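Local coordinates for protein beta-L-arabinobiosidase (Bacteroides thetaiotaomicron, PDB 5MQR) that acts as a glycoside hydrolase on complex plant pectin, cleaving as a beta-L-arabinobiosidase, and may also have sialidase activity, at residues Arg162-Gly167 with Arg226-Ala231; Gly186-Glu191 with Ile201-Tyr206; Ile641-Pro646 with His682-Pro687; Glu694-Arg699 with Ser1013-His1018. All blocks are in the same frame, centred on the assembly; numbering follows the deposited sequence.

Interaction 1: Arg162-Gly167 with Arg226-Ala231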
# COMPACT_ATOMS: atom_id res chain seq x y z
N ARG A 162 5.41 36.45 -10.60
CA ARG A 162 4.22 36.93 -11.34
C ARG A 162 3.53 35.84 -12.17
O ARG A 162 4.17 34.88 -12.65
CB ARG A 162 4.59 38.12 -12.22
CG ARG A 162 5.01 39.35 -11.41
CD ARG A 162 5.58 40.41 -12.33
NE ARG A 162 5.75 41.71 -11.67
CZ ARG A 162 5.16 42.86 -12.02
NH1 ARG A 162 4.31 42.94 -13.04
NH2 ARG A 162 5.44 43.96 -11.34
N LEU A 163 2.21 35.97 -12.32
CA LEU A 163 1.45 34.98 -13.06
C LEU A 163 1.09 35.58 -14.39
O LEU A 163 0.42 36.59 -14.42
CB LEU A 163 0.18 34.56 -12.31
CG LEU A 163 -0.70 33.50 -13.01
CD1 LEU A 163 0.04 32.22 -13.35
CD2 LEU A 163 -1.90 33.16 -12.14
N ILE A 164 1.55 34.97 -15.47
CA ILE A 164 1.17 35.38 -16.83
C ILE A 164 0.24 34.32 -17.40
O ILE A 164 0.49 33.11 -17.26
CB ILE A 164 2.40 35.56 -17.75
CG1 ILE A 164 3.50 36.40 -17.08
CG2 ILE A 164 2.00 36.20 -19.08
CD1 ILE A 164 3.10 37.78 -16.63
N THR A 165 -0.85 34.76 -18.02
CA THR A 165 -1.72 33.85 -18.77
C THR A 165 -1.63 34.24 -20.25
O THR A 165 -1.36 35.39 -20.57
CB THR A 165 -3.17 33.81 -18.24
OG1 THR A 165 -3.91 32.77 -18.89
CG2 THR A 165 -3.87 35.15 -18.42
N MSE A 166 -1.80 33.26 -21.14
CA MSE A 166 -1.56 33.48 -22.57
C MSE A 166 -2.54 32.70 -23.41
O MSE A 166 -3.06 31.67 -23.00
CB MSE A 166 -0.13 33.15 -23.01
CG MSE A 166 0.29 31.72 -22.64
SE MSE A 166 2.21 31.37 -22.99
CE MSE A 166 2.78 31.08 -21.14
N GLY A 167 -2.79 33.24 -24.60
CA GLY A 167 -3.59 32.56 -25.58
C GLY A 167 -3.25 33.03 -26.96
O GLY A 167 -2.44 33.95 -27.13
N ARG A 226 8.47 47.11 -16.13
CA ARG A 226 9.72 46.42 -16.48
C ARG A 226 9.70 44.95 -16.14
O ARG A 226 10.22 44.15 -16.89
CB ARG A 226 10.93 47.05 -15.79
CG ARG A 226 11.36 48.39 -16.37
CD ARG A 226 12.72 48.80 -15.82
NE ARG A 226 13.26 50.02 -16.45
CZ ARG A 226 14.55 50.42 -16.40
NH1 ARG A 226 15.49 49.70 -15.76
NH2 ARG A 226 14.91 51.56 -17.00
N GLU A 227 9.14 44.63 -14.98
CA GLU A 227 9.10 43.26 -14.49
C GLU A 227 8.13 42.37 -15.26
O GLU A 227 8.37 41.18 -15.39
CB GLU A 227 8.81 43.21 -12.98
CG GLU A 227 9.95 43.77 -12.13
CD GLU A 227 11.26 43.00 -12.30
OE1 GLU A 227 11.25 41.75 -12.21
OE2 GLU A 227 12.29 43.67 -12.53
N PHE A 228 7.04 42.96 -15.76
CA PHE A 228 6.15 42.27 -16.69
C PHE A 228 6.89 41.94 -18.00
O PHE A 228 6.81 40.84 -18.48
CB PHE A 228 4.89 43.09 -16.96
CG PHE A 228 4.07 42.58 -18.08
CD1 PHE A 228 3.23 41.50 -17.89
CD2 PHE A 228 4.15 43.15 -19.35
CE1 PHE A 228 2.47 41.00 -18.93
CE2 PHE A 228 3.40 42.66 -20.39
CZ PHE A 228 2.55 41.58 -20.18
N VAL A 229 7.61 42.92 -18.56
CA VAL A 229 8.37 42.72 -19.79
C VAL A 229 9.37 41.59 -19.60
O VAL A 229 9.45 40.70 -20.45
CB VAL A 229 9.07 44.03 -20.26
CG1 VAL A 229 10.02 43.78 -21.44
CG2 VAL A 229 8.03 45.09 -20.62
N LYS A 230 10.10 41.60 -18.49
CA LYS A 230 11.04 40.52 -18.16
C LYS A 230 10.36 39.16 -18.06
O LYS A 230 10.95 38.17 -18.48
CB LYS A 230 11.84 40.80 -16.84
CG LYS A 230 13.07 41.68 -17.06
CD LYS A 230 13.67 42.33 -15.79
CE LYS A 230 14.19 43.73 -16.15
NZ LYS A 230 15.03 44.44 -15.12
N ALA A 231 9.17 39.13 -17.48
CA ALA A 231 8.39 37.91 -17.32
C ALA A 231 8.01 37.30 -18.68
O ALA A 231 8.09 36.08 -18.86
CB ALA A 231 7.14 38.15 -16.47
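Arg162 lays the flat of its guanidinium over the first turn of helix 226-236, crossing the side chain of Glu227 at about a right angle. Glu227 CB sits 3.4 Å above one face of the group, displaced toward its rim, with NE of Arg162 3.7 Å from that CB. Farther along, NH1 of Arg162 lies 3.9 Å from Phe228 N, so the cationic plate rests on the backbone and CB atoms of the helix rather than on the Glu227 carboxylate, which bends away. The charge is met elsewhere: NH1 forms salt bridges with Glu191 on the next strand and with Asp225 just ahead of the helix, and Asp225 also accepts a hydrogen bond from Phe228 N. The sheet involved is a four-stranded antiparallel blade of the N-terminal beta propeller, and the helix packs against it outside the strand order. Beyond the arginine the contact becomes wholly apolar. Ile164 presents its CD1 end to the Phe228 ring, 3.9 Å from CD1 of that ring and at a slant. The same Ile164 CD1 is 4.1 Å from Ala231 CB, one turn along the helix. Phe228 holds CG opposite its backbone N (chi1 169°), which turns the ring toward Ile164, and Tyr202 of the edge strand meets it with planes about 40° apart.

Interaction 2: Gly186-Glu191 with Ile201-Tyr206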
# COMPACT_ATOMS: atom_id res chain seq x y z
N GLY A 186 -1.68 35.84 -33.98
CA GLY A 186 -0.60 35.87 -33.00
C GLY A 186 -1.00 35.48 -31.60
O GLY A 186 -2.17 35.18 -31.32
N ARG A 187 -0.02 35.53 -30.71
CA ARG A 187 -0.20 35.10 -29.36
C ARG A 187 -0.19 36.29 -28.41
O ARG A 187 0.61 37.20 -28.56
CB ARG A 187 0.89 34.13 -28.98
CG ARG A 187 0.47 33.24 -27.83
CD ARG A 187 1.51 32.21 -27.55
NE ARG A 187 1.64 31.29 -28.68
CZ ARG A 187 1.01 30.13 -28.82
NH1 ARG A 187 0.15 29.66 -27.89
NH2 ARG A 187 1.26 29.40 -29.91
N VAL A 188 -1.11 36.27 -27.45
CA VAL A 188 -1.29 37.36 -26.50
C VAL A 188 -1.04 36.86 -25.09
O VAL A 188 -1.13 35.67 -24.81
CB VAL A 188 -2.69 38.00 -26.56
CG1 VAL A 188 -2.90 38.67 -27.91
CG2 VAL A 188 -3.81 37.00 -26.27
N VAL A 189 -0.74 37.81 -24.23
CA VAL A 189 -0.47 37.58 -22.82
C VAL A 189 -1.10 38.70 -22.01
O VAL A 189 -1.29 39.81 -22.51
CB VAL A 189 1.04 37.62 -22.48
CG1 VAL A 189 1.75 36.38 -22.99
CG2 VAL A 189 1.72 38.89 -23.00
N ARG A 190 -1.39 38.40 -20.75
CA ARG A 190 -1.67 39.43 -19.75
C ARG A 190 -1.35 38.92 -18.35
O ARG A 190 -1.39 37.73 -18.10
CB ARG A 190 -3.12 39.90 -19.84
CG ARG A 190 -4.15 38.97 -19.22
CD ARG A 190 -5.56 39.34 -19.69
NE ARG A 190 -5.86 40.75 -19.47
CZ ARG A 190 -7.02 41.33 -19.73
NH1 ARG A 190 -8.04 40.64 -20.23
NH2 ARG A 190 -7.15 42.61 -19.49
N GLU A 191 -1.01 39.84 -17.46
CA GLU A 191 -0.68 39.48 -16.11
C GLU A 191 -1.95 39.26 -15.32
O GLU A 191 -2.92 40.00 -15.48
CB GLU A 191 0.15 40.58 -15.45
CG GLU A 191 0.59 40.17 -14.04
CD GLU A 191 1.75 40.97 -13.50
OE1 GLU A 191 2.22 41.90 -14.20
OE2 GLU A 191 2.20 40.67 -12.38
N ILE A 201 -3.76 43.57 -22.09
CA ILE A 201 -3.42 42.55 -23.06
C ILE A 201 -2.32 43.06 -23.98
O ILE A 201 -2.42 44.17 -24.50
CB ILE A 201 -4.63 42.11 -23.91
CG1 ILE A 201 -5.72 41.54 -23.00
CG2 ILE A 201 -4.20 41.06 -24.94
CD1 ILE A 201 -7.06 41.38 -23.68
N TYR A 202 -1.29 42.25 -24.18
CA TYR A 202 -0.29 42.52 -25.19
C TYR A 202 -0.05 41.29 -26.07
O TYR A 202 -0.31 40.15 -25.68
CB TYR A 202 1.04 42.92 -24.55
CG TYR A 202 0.99 44.11 -23.63
CD1 TYR A 202 0.69 43.96 -22.27
CD2 TYR A 202 1.31 45.38 -24.09
CE1 TYR A 202 0.66 45.05 -21.41
CE2 TYR A 202 1.28 46.47 -23.24
CZ TYR A 202 0.96 46.30 -21.91
OH TYR A 202 0.95 47.38 -21.08
N PHE A 203 0.47 41.55 -27.26
CA PHE A 203 1.01 40.51 -28.11
C PHE A 203 2.44 40.18 -27.69
O PHE A 203 3.28 41.07 -27.48
CB PHE A 203 1.02 40.94 -29.57
CG PHE A 203 -0.27 40.69 -30.26
CD1 PHE A 203 -0.50 39.47 -30.88
CD2 PHE A 203 -1.25 41.66 -30.30
CE1 PHE A 203 -1.68 39.22 -31.53
CE2 PHE A 203 -2.44 41.43 -30.95
CZ PHE A 203 -2.66 40.20 -31.57
N ILE A 204 2.70 38.89 -27.58
CA ILE A 204 4.03 38.36 -27.35
C ILE A 204 4.64 37.75 -28.64
O ILE A 204 5.87 37.65 -28.76
CB ILE A 204 4.01 37.36 -26.17
CG1 ILE A 204 5.43 37.05 -25.68
CG2 ILE A 204 3.30 36.07 -26.55
CD1 ILE A 204 5.50 36.29 -24.37
N TYR A 205 3.80 37.33 -29.59
CA TYR A 205 4.26 36.77 -30.85
C TYR A 205 3.30 37.15 -31.98
O TYR A 205 2.08 37.10 -31.81
CB TYR A 205 4.35 35.24 -30.73
CG TYR A 205 4.72 34.54 -32.02
CD1 TYR A 205 6.06 34.33 -32.37
CD2 TYR A 205 3.72 34.09 -32.90
CE1 TYR A 205 6.41 33.68 -33.56
CE2 TYR A 205 4.05 33.45 -34.10
CZ TYR A 205 5.39 33.23 -34.43
OH TYR A 205 5.70 32.59 -35.63
N TYR A 206 3.87 37.55 -33.12
CA TYR A 206 3.09 37.81 -34.33
C TYR A 206 3.36 36.74 -35.36
O TYR A 206 4.53 36.40 -35.62
CB TYR A 206 3.45 39.15 -34.94
CG TYR A 206 3.16 40.33 -34.06
CD1 TYR A 206 1.85 40.78 -33.86
CD2 TYR A 206 4.19 41.01 -33.42
CE1 TYR A 206 1.58 41.88 -33.06
CE2 TYR A 206 3.93 42.12 -32.62
CZ TYR A 206 2.63 42.54 -32.44
OH TYR A 206 2.39 43.63 -31.64
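Val188 covers the face of the Phe203 ring with its CG1 methyl, which stands 3.8 Å from the ring centroid and only 7° off the ring normal, a well-centred CH-pi contact. The edge of the same ring meets Gly186, whose C atom is 3.8 Å from Phe203 CE1. Behind the valine, CB of Val188 touches Ile201 CG2 at 3.8 Å. These contacts belong to the antiparallel hairpin at one side of a four-stranded propeller blade, strand 186-192 pairing with edge strand 202-206. Val189 and Tyr202 form a hydrogen-bonded pair, Val189 N reaching Tyr202 O at 2.8 Å. Then the register slips by one residue. Arg187 O takes the amide of Ile204 at 2.9 Å and, weakly, that of Tyr205, a classic beta bulge, while Arg187 N donates to Tyr205 O. The side chains of Val189 and Ile204 cross at about a right angle, CG1 of Val189 3.9 Å from CG2 of Ile204, and helix 226-236 covers both. Arg190, with CG between its backbone N and carbonyl carbon (chi1 78°) and a bend at chi3, lays its guanidinium flat over Ile201, whose CG1 is 3.5 Å from CZ and faces the centre of the group; Val122 O and Gly199 O receive its N-H groups.

Interaction 3: Ile641-Pro646 with His682-Pro687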
# COMPACT_ATOMS: atom_id res chain seq x y z
N ILE A 641 4.29 -39.18 8.34
CA ILE A 641 3.55 -39.31 9.60
C ILE A 641 2.52 -38.20 9.67
O ILE A 641 2.84 -37.03 9.45
CB ILE A 641 4.49 -39.20 10.81
CG1 ILE A 641 5.36 -40.45 10.94
CG2 ILE A 641 3.69 -39.03 12.10
CD1 ILE A 641 6.50 -40.32 11.94
N VAL A 642 1.27 -38.58 9.97
CA VAL A 642 0.15 -37.65 10.06
C VAL A 642 -0.27 -37.48 11.51
O VAL A 642 -0.56 -38.46 12.18
CB VAL A 642 -1.06 -38.17 9.27
CG1 VAL A 642 -2.25 -37.21 9.40
CG2 VAL A 642 -0.67 -38.37 7.79
N GLN A 643 -0.31 -36.24 12.00
CA GLN A 643 -0.80 -35.97 13.34
C GLN A 643 -2.12 -35.19 13.23
O GLN A 643 -2.96 -35.57 12.40
CB GLN A 643 0.31 -35.36 14.19
CG GLN A 643 1.45 -36.36 14.39
CD GLN A 643 2.38 -36.04 15.55
OE1 GLN A 643 2.75 -36.93 16.30
NE2 GLN A 643 2.80 -34.76 15.69
N ALA A 644 -2.36 -34.16 14.03
CA ALA A 644 -3.70 -33.56 14.07
C ALA A 644 -4.12 -32.86 12.78
O ALA A 644 -5.29 -32.77 12.50
CB ALA A 644 -3.81 -32.58 15.23
N ILE A 645 -3.16 -32.32 12.04
CA ILE A 645 -3.45 -31.52 10.86
C ILE A 645 -2.71 -32.15 9.69
O ILE A 645 -1.51 -31.89 9.49
CB ILE A 645 -3.08 -30.06 11.09
CG1 ILE A 645 -3.97 -29.48 12.19
CG2 ILE A 645 -3.31 -29.23 9.83
CD1 ILE A 645 -3.32 -28.36 12.91
N PRO A 646 -3.41 -33.02 8.93
CA PRO A 646 -2.82 -33.63 7.75
C PRO A 646 -2.41 -32.59 6.71
O PRO A 646 -2.90 -31.46 6.77
CB PRO A 646 -3.97 -34.49 7.20
CG PRO A 646 -4.87 -34.71 8.36
CD PRO A 646 -4.83 -33.40 9.07
N HIS A 682 3.45 -30.89 13.98
CA HIS A 682 3.73 -31.25 15.36
C HIS A 682 2.59 -30.99 16.32
O HIS A 682 2.68 -31.36 17.49
CB HIS A 682 5.03 -30.60 15.83
CG HIS A 682 6.22 -31.12 15.11
ND1 HIS A 682 6.93 -32.22 15.55
CD2 HIS A 682 6.79 -30.74 13.95
CE1 HIS A 682 7.90 -32.47 14.70
NE2 HIS A 682 7.84 -31.59 13.71
N ILE A 683 1.50 -30.42 15.84
CA ILE A 683 0.31 -30.33 16.65
C ILE A 683 -0.30 -31.74 16.70
O ILE A 683 -0.65 -32.31 15.65
CB ILE A 683 -0.66 -29.31 16.06
CG1 ILE A 683 0.01 -27.93 16.09
CG2 ILE A 683 -1.97 -29.32 16.85
CD1 ILE A 683 -0.66 -26.90 15.22
N LYS A 684 -0.44 -32.28 17.90
CA LYS A 684 -0.91 -33.66 18.10
C LYS A 684 -2.14 -33.72 18.99
O LYS A 684 -2.16 -33.11 20.04
CB LYS A 684 0.21 -34.42 18.78
CG LYS A 684 0.04 -35.93 18.87
CD LYS A 684 1.32 -36.52 19.46
CE LYS A 684 1.20 -38.01 19.73
NZ LYS A 684 0.84 -38.69 18.47
N GLU A 685 -3.17 -34.47 18.60
CA GLU A 685 -4.33 -34.67 19.48
C GLU A 685 -3.93 -35.60 20.62
O GLU A 685 -3.18 -36.54 20.41
CB GLU A 685 -5.57 -35.18 18.72
CG GLU A 685 -6.04 -34.17 17.68
CD GLU A 685 -7.33 -34.49 16.91
OE1 GLU A 685 -7.86 -35.63 16.96
OE2 GLU A 685 -7.80 -33.54 16.21
N THR A 686 -4.35 -35.27 21.85
CA THR A 686 -4.17 -36.16 23.01
C THR A 686 -5.45 -36.16 23.82
O THR A 686 -6.26 -35.27 23.67
CB THR A 686 -2.98 -35.77 23.93
OG1 THR A 686 -3.39 -34.84 24.94
CG2 THR A 686 -1.81 -35.19 23.14
N PRO A 687 -5.65 -37.15 24.70
CA PRO A 687 -6.88 -37.10 25.51
C PRO A 687 -7.03 -35.86 26.42
O PRO A 687 -8.15 -35.57 26.82
CB PRO A 687 -6.83 -38.39 26.35
CG PRO A 687 -5.84 -39.28 25.65
CD PRO A 687 -4.87 -38.37 24.93
O HOH W 1 -0.55 -31.88 13.02
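Ala644 fits against the backbone of Ile683: its N donates to Ile683 O over 3.0 Å, with the donor lying in the carbonyl plane and an N-H...O angle of 155°. A water lies beside that bond, 2.7 Å from Ile683 O, and accepts a hydrogen bond from Ile645 N at 2.8 Å, so the same carbonyl may also be linked through water to the next residue of the loop. Ala644 CB meanwhile rests 3.7 Å from Glu685 CG, and Ile645 and Ile683 meet through their terminal CD1 methyls at 3.8 Å. The loop 641-646 connects helices 627-636 and 647-657, while Ile683 and Lys684 form one arm of a small antiparallel hairpin with strand 691-692, in the helical region of this six-hairpin glycosidase. Gln643 lies slantwise across Lys684, its OE1 3.5 Å from Lys684 CD and receiving only a weak hydrogen bond from Lys684 NZ (3.4 Å). With CG beside the backbone N (chi1 -64°) and the rest of the chain extended, the amide reaches His682, NE2 lying 3.6 Å from His682 CA. That NE2 is fixed by Lys681 O and Thr693 OG1. In the next shell, Arg680 binds Ile645 O, Trp653 of helix 647-657 packs on both isoleucines, and the His682 imidazole is gripped at ND1 by Thr693 and at NE2 by Tyr1015 O.

Interaction 4: Glu694-Arg699 with Ser1013-His1018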
# COMPACT_ATOMS: atom_id res chain seq x y z
N GLU A 694 8.45 -32.93 19.19
CA GLU A 694 9.79 -32.54 18.74
C GLU A 694 10.18 -33.44 17.54
O GLU A 694 10.44 -32.92 16.43
CB GLU A 694 10.79 -32.67 19.91
CG GLU A 694 12.24 -32.36 19.57
CD GLU A 694 13.24 -32.84 20.62
OE1 GLU A 694 13.31 -32.28 21.72
OE2 GLU A 694 14.01 -33.76 20.30
N PHE A 695 10.24 -34.76 17.81
CA PHE A 695 10.37 -35.80 16.79
C PHE A 695 8.97 -36.25 16.42
O PHE A 695 8.14 -36.46 17.32
CB PHE A 695 11.08 -37.04 17.33
CG PHE A 695 12.58 -36.94 17.40
CD1 PHE A 695 13.35 -37.21 16.28
CD2 PHE A 695 13.21 -36.64 18.58
CE1 PHE A 695 14.73 -37.18 16.34
CE2 PHE A 695 14.59 -36.59 18.66
CZ PHE A 695 15.36 -36.86 17.53
N LEU A 696 8.71 -36.45 15.13
CA LEU A 696 7.45 -37.10 14.70
C LEU A 696 7.49 -38.61 15.00
O LEU A 696 6.51 -39.16 15.48
CB LEU A 696 7.16 -36.89 13.22
CG LEU A 696 6.98 -35.45 12.77
CD1 LEU A 696 6.76 -35.43 11.26
CD2 LEU A 696 5.80 -34.78 13.46
N VAL A 697 8.63 -39.24 14.73
CA VAL A 697 8.82 -40.65 15.06
C VAL A 697 8.76 -40.89 16.58
O VAL A 697 9.06 -40.00 17.38
CB VAL A 697 10.14 -41.24 14.49
CG1 VAL A 697 10.19 -41.11 12.97
CG2 VAL A 697 11.36 -40.62 15.18
N GLN A 698 8.35 -42.11 16.95
CA GLN A 698 8.13 -42.48 18.34
C GLN A 698 9.46 -42.65 19.06
O GLN A 698 10.19 -43.57 18.75
CB GLN A 698 7.36 -43.81 18.42
CG GLN A 698 7.15 -44.38 19.83
CD GLN A 698 6.11 -43.60 20.58
OE1 GLN A 698 6.40 -42.90 21.57
NE2 GLN A 698 4.86 -43.71 20.11
N ARG A 699 9.75 -41.79 20.03
CA ARG A 699 11.01 -41.92 20.79
C ARG A 699 10.82 -42.71 22.09
O ARG A 699 9.81 -42.58 22.76
CB ARG A 699 11.62 -40.54 21.05
CG ARG A 699 11.75 -39.71 19.78
CD ARG A 699 12.83 -40.24 18.85
NE ARG A 699 14.16 -39.90 19.35
CZ ARG A 699 15.30 -40.49 18.98
NH1 ARG A 699 15.31 -41.50 18.11
NH2 ARG A 699 16.44 -40.08 19.49
N SER A 1013 14.90 -37.49 11.33
CA SER A 1013 15.28 -36.09 11.21
C SER A 1013 14.25 -35.23 10.48
O SER A 1013 14.27 -34.00 10.61
CB SER A 1013 16.61 -35.95 10.49
OG SER A 1013 17.63 -36.42 11.30
N ARG A 1014 13.40 -35.86 9.67
CA ARG A 1014 12.51 -35.12 8.80
C ARG A 1014 11.54 -34.27 9.61
O ARG A 1014 10.90 -34.80 10.52
CB ARG A 1014 11.73 -36.06 7.88
CG ARG A 1014 12.59 -36.76 6.86
CD ARG A 1014 11.78 -37.73 6.03
NE ARG A 1014 10.76 -37.04 5.24
CZ ARG A 1014 9.80 -37.65 4.54
NH1 ARG A 1014 9.73 -38.99 4.51
NH2 ARG A 1014 8.91 -36.93 3.86
N TYR A 1015 11.47 -32.99 9.27
CA TYR A 1015 10.55 -32.04 9.90
C TYR A 1015 10.83 -31.84 11.40
O TYR A 1015 9.89 -31.65 12.17
CB TYR A 1015 9.07 -32.46 9.69
CG TYR A 1015 8.78 -32.93 8.27
CD1 TYR A 1015 8.99 -32.09 7.17
CD2 TYR A 1015 8.32 -34.22 8.03
CE1 TYR A 1015 8.76 -32.52 5.87
CE2 TYR A 1015 8.08 -34.65 6.73
CZ TYR A 1015 8.30 -33.80 5.66
OH TYR A 1015 8.05 -34.25 4.39
N TYR A 1016 12.10 -31.86 11.80
CA TYR A 1016 12.45 -31.73 13.20
C TYR A 1016 12.01 -30.37 13.78
O TYR A 1016 12.18 -29.31 13.16
CB TYR A 1016 13.96 -31.94 13.36
CG TYR A 1016 14.45 -32.33 14.74
CD1 TYR A 1016 13.84 -33.38 15.46
CD2 TYR A 1016 15.56 -31.71 15.30
CE1 TYR A 1016 14.31 -33.74 16.70
CE2 TYR A 1016 16.04 -32.10 16.53
CZ TYR A 1016 15.40 -33.11 17.23
OH TYR A 1016 15.86 -33.48 18.47
N ASN A 1017 11.45 -30.41 14.97
CA ASN A 1017 10.90 -29.24 15.63
C ASN A 1017 11.63 -29.02 16.94
O ASN A 1017 11.19 -29.45 18.00
CB ASN A 1017 9.40 -29.44 15.85
CG ASN A 1017 8.76 -28.24 16.50
OD1 ASN A 1017 9.24 -27.10 16.34
ND2 ASN A 1017 7.69 -28.47 17.27
N HIS A 1018 12.75 -28.31 16.83
CA HIS A 1018 13.77 -28.24 17.86
C HIS A 1018 14.50 -26.91 17.77
O HIS A 1018 15.65 -26.79 18.14
CB HIS A 1018 14.72 -29.41 17.56
CG HIS A 1018 15.68 -29.74 18.64
ND1 HIS A 1018 17.05 -29.70 18.45
CD2 HIS A 1018 15.50 -30.23 19.89
CE1 HIS A 1018 17.66 -30.10 19.54
NE2 HIS A 1018 16.75 -30.43 20.44
O HOH W 2 11.06 -34.97 13.21
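Two irregular loops meet here in a buried contact of mixed aromatic and polar character. Segment 1013-1018, which begins with a type II beta turn from Ser1013 to Tyr1016, belongs to the MGH1-like glycoside hydrolase domain, consistent with a six-hairpin, (alpha/alpha)6 type of fold; segment 694-699 lies between strand 691-692 and helix 712-719. At the centre an edge-to-face pair forms, the rim of Tyr1016 directed at the face of Phe695, with centroids 4.5 Å apart and planes at 56°. Tyr1016 CE1 stands over the middle of the Phe695 ring, and NE of Arg699, from the same loop as Phe695, lies over the opposite face, offset toward the rim. A bound HEPES buffer molecule lies about 6 Å from the Phe695 side chain. Glu694 runs alongside Tyr1016, its CG opposite the backbone N (chi1 177°) and the chain extended beyond it, OE2 ending 2.6 Å from Tyr1016 OH, a close approach in which a hydrogen bond is weak at most and not settled. The Glu694 backbone binds as well, its O receiving Asn1017 N at 3.1 Å, in the carbonyl plane, while Asn1017 O is held by His715 of helix 712-719. Water joins the loops at the turn, donating to Arg1014 O at 2.7 Å and weakly accepting from Leu696 N. Leu696 CD1 abuts the edge of the Tyr1015 ring, 3.8 Å from CD2. Over the centre of the His1018 imidazole, Tyr1016 OH sits 3.5 Å from the ring plane.

From the N terminus, interaction 1 closes a loop between strand 163-170 and helix 226-236 of the beta propeller, and interaction 2, the hairpin of 186-191 with 201-206, is nested inside it. Their centres are 10 Å apart and they share one blade, in which strands 163-170 and 186-192 are neighbours. With its centre about 80 Å from that of interaction 1, across the centre of the chain, interaction 3 closes a short, mainly helical loop; interaction 4 opens only afterwards and spans more than 300 residues, returning 1013-1018 to 694-699. These two are in series, not crossed, yet touch through His682, bringing an early and a late part of the helical region together.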